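Putative methylthioribose-1-phosphate isomerase (Archaeoglobus fulgidus, PDB 1T5O) probably catalyses the interconversion of methylthioribose-1-phosphate and methylthioribulose-1-phosphate, an isomerisation in the methionine salvage route. Local coordinates at residues Tyr56-Ala61 against Glu75-Ala80. Sequence-based numbering, arbitrary orientation.
Sequences YGIALA and EHLKKA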
loop_
_atom_site.group_PDB
_atom_site.type_symbol
_atom_site.label_atom_id
_atom_site.label_comp_id
_atom_site.label_asym_id
_atom_site.label_seq_id
_atom_site.Cartn_x
_atom_site.Cartn_y
_atom_site.Cartn_z
ATOM N N TYR A 56 -15.869 14.549 -27.844
ATOM C CA TYR A 56 -17.186 15.059 -27.474
ATOM C C TYR A 56 -17.035 16.526 -27.104
ATOM O O TYR A 56 -17.986 17.301 -27.220
ATOM C CB TYR A 56 -17.771 14.293 -26.287
ATOM C CG TYR A 56 -18.321 12.929 -26.647
ATOM C CD1 TYR A 56 -19.230 12.773 -27.698
ATOM C CD2 TYR A 56 -17.979 11.806 -25.905
ATOM C CE1 TYR A 56 -19.788 11.519 -27.992
ATOM C CE2 TYR A 56 -18.527 10.556 -26.180
ATOM C CZ TYR A 56 -19.426 10.415 -27.216
ATOM O OH TYR A 56 -19.962 9.174 -27.475
ATOM N N GLY A 57 -15.830 16.893 -26.658
ATOM C CA GLY A 57 -15.571 18.273 -26.283
ATOM C C GLY A 57 -15.835 19.198 -27.457
ATOM O O GLY A 57 -16.470 20.239 -27.298
ATOM N N ILE A 58 -15.342 18.806 -28.635
ATOM C CA ILE A 58 -15.509 19.572 -29.871
ATOM C C ILE A 58 -16.983 19.600 -30.284
ATOM O O ILE A 58 -17.479 20.629 -30.741
ATOM C CB ILE A 58 -14.650 18.955 -31.026
ATOM C CG1 ILE A 58 -13.161 18.977 -30.647
ATOM C CG2 ILE A 58 -14.920 19.674 -32.351
ATOM C CD1 ILE A 58 -12.605 20.352 -30.214
ATOM N N ALA A 59 -17.685 18.473 -30.133
ATOM C CA ALA A 59 -19.106 18.426 -30.475
ATOM C C ALA A 59 -19.833 19.361 -29.513
ATOM O O ALA A 59 -20.776 20.071 -29.881
ATOM C CB ALA A 59 -19.642 17.013 -30.337
ATOM N N LEU A 60 -19.377 19.363 -28.269
ATOM C CA LEU A 60 -19.957 20.218 -27.252
ATOM C C LEU A 60 -19.683 21.685 -27.593
ATOM O O LEU A 60 -20.594 22.501 -27.651
ATOM C CB LEU A 60 -19.365 19.878 -25.876
ATOM C CG LEU A 60 -19.816 20.718 -24.671
ATOM C CD1 LEU A 60 -21.348 20.756 -24.594
ATOM C CD2 LEU A 60 -19.233 20.129 -23.397
ATOM N N ALA A 61 -18.425 22.020 -27.817
ATOM C CA ALA A 61 -18.062 23.396 -28.135
ATOM C C ALA A 61 -18.849 23.959 -29.321
ATOM O O ALA A 61 -19.131 25.163 -29.372
ATOM C CB ALA A 61 -16.580 23.481 -28.417
ATOM N N GLU A 75 -13.931 29.086 -36.088
ATOM C CA GLU A 75 -12.929 29.819 -35.331
ATOM C C GLU A 75 -13.048 29.426 -33.855
ATOM O O GLU A 75 -12.045 29.173 -33.180
ATOM C CB GLU A 75 -13.148 31.328 -35.502
ATOM C CG GLU A 75 -12.035 32.186 -34.924
ATOM C CD GLU A 75 -12.248 33.679 -35.158
ATOM O OE1 GLU A 75 -11.288 34.450 -34.917
ATOM O OE2 GLU A 75 -13.366 34.081 -35.574
ATOM N N HIS A 76 -14.286 29.368 -33.363
ATOM C CA HIS A 76 -14.562 28.993 -31.978
ATOM C C HIS A 76 -14.044 27.577 -31.677
ATOM O O HIS A 76 -13.455 27.331 -30.623
ATOM C CB HIS A 76 -16.070 29.054 -31.703
ATOM C CG HIS A 76 -16.457 28.583 -30.334
ATOM N ND1 HIS A 76 -16.156 29.287 -29.186
ATOM C CD2 HIS A 76 -17.119 27.471 -29.928
ATOM C CE1 HIS A 76 -16.614 28.632 -28.133
ATOM N NE2 HIS A 76 -17.202 27.527 -28.556
ATOM N N LEU A 77 -14.260 26.650 -32.605
ATOM C CA LEU A 77 -13.804 25.282 -32.394
ATOM C C LEU A 77 -12.285 25.200 -32.229
ATOM O O LEU A 77 -11.786 24.470 -31.366
ATOM C CB LEU A 77 -14.256 24.385 -33.546
ATOM C CG LEU A 77 -15.770 24.224 -33.680
ATOM C CD1 LEU A 77 -16.071 23.163 -34.721
ATOM C CD2 LEU A 77 -16.386 23.835 -32.336
ATOM N N LYS A 78 -11.544 25.946 -33.044
ATOM C CA LYS A 78 -10.090 25.918 -32.950
ATOM C C LYS A 78 -9.657 26.427 -31.573
ATOM O O LYS A 78 -8.688 25.939 -30.981
ATOM C CB LYS A 78 -9.479 26.770 -34.067
ATOM C CG LYS A 78 -9.745 26.224 -35.468
ATOM C CD LYS A 78 -9.201 27.146 -36.562
ATOM C CE LYS A 78 -9.490 26.585 -37.945
ATOM N NZ LYS A 78 -8.979 27.456 -39.048
ATOM N N LYS A 79 -10.402 27.398 -31.058
ATOM C CA LYS A 79 -10.110 27.969 -29.752
ATOM C C LYS A 79 -10.422 26.947 -28.657
ATOM O O LYS A 79 -9.615 26.734 -27.746
ATOM C CB LYS A 79 -10.930 29.249 -29.531
ATOM C CG LYS A 79 -10.509 30.453 -30.400
ATOM C CD LYS A 79 -11.289 31.747 -30.026
ATOM C CE LYS A 79 -12.797 31.606 -30.275
ATOM N NZ LYS A 79 -13.597 32.836 -29.964
ATOM N N ALA A 80 -11.591 26.316 -28.756
ATOM C CA ALA A 80 -12.010 25.312 -27.784
ATOM C C ALA A 80 -11.037 24.127 -27.791
ATOM O O ALA A 80 -10.680 23.607 -26.732
ATOM C CB ALA A 80 -13.430 24.838 -28.097
#
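A61 and L77 have the nearest CA atoms, 6.3 Å apart, where the last turn of helix 47-61 crosses helix 70-85 in a roughly antiparallel sense, at 140° with the local axes 9.5 Å apart. A61, at the end of its helix, makes the closest side-chain packing: its CB meets the CB of A80 at 3.4 Å, tighter than usual for two methyl carbons, and also faces CD2 of L77 at 3.9 Å. That same CD2 comes up against the I58 carbonyl oxygen at 3.7 Å, while CD1 of L77 lies beside CG2 of I58 (4.4 Å). The two consecutive helices, joined by an eight-residue connection, form an antiparallel helical hairpin away from the predicted substrate site; helix 92-105 packs against it, with A101 on I58 and L102 and A105 on L77. With CG of H76 turned anti to the backbone N (chi1 176°), the ring reaches across to the end of helix 47-61 and offers its CD2-NE2 edge to the A61 carbonyl: O lies near the ring plane, 3.1 Å from CD2. NE2 is hydrogen-bonded to E64 in the connection just beyond A61. Replacing H76 by alanine is likely to leave E64 without its imidazole partner and the A61 carbonyl without the ring edge beside it.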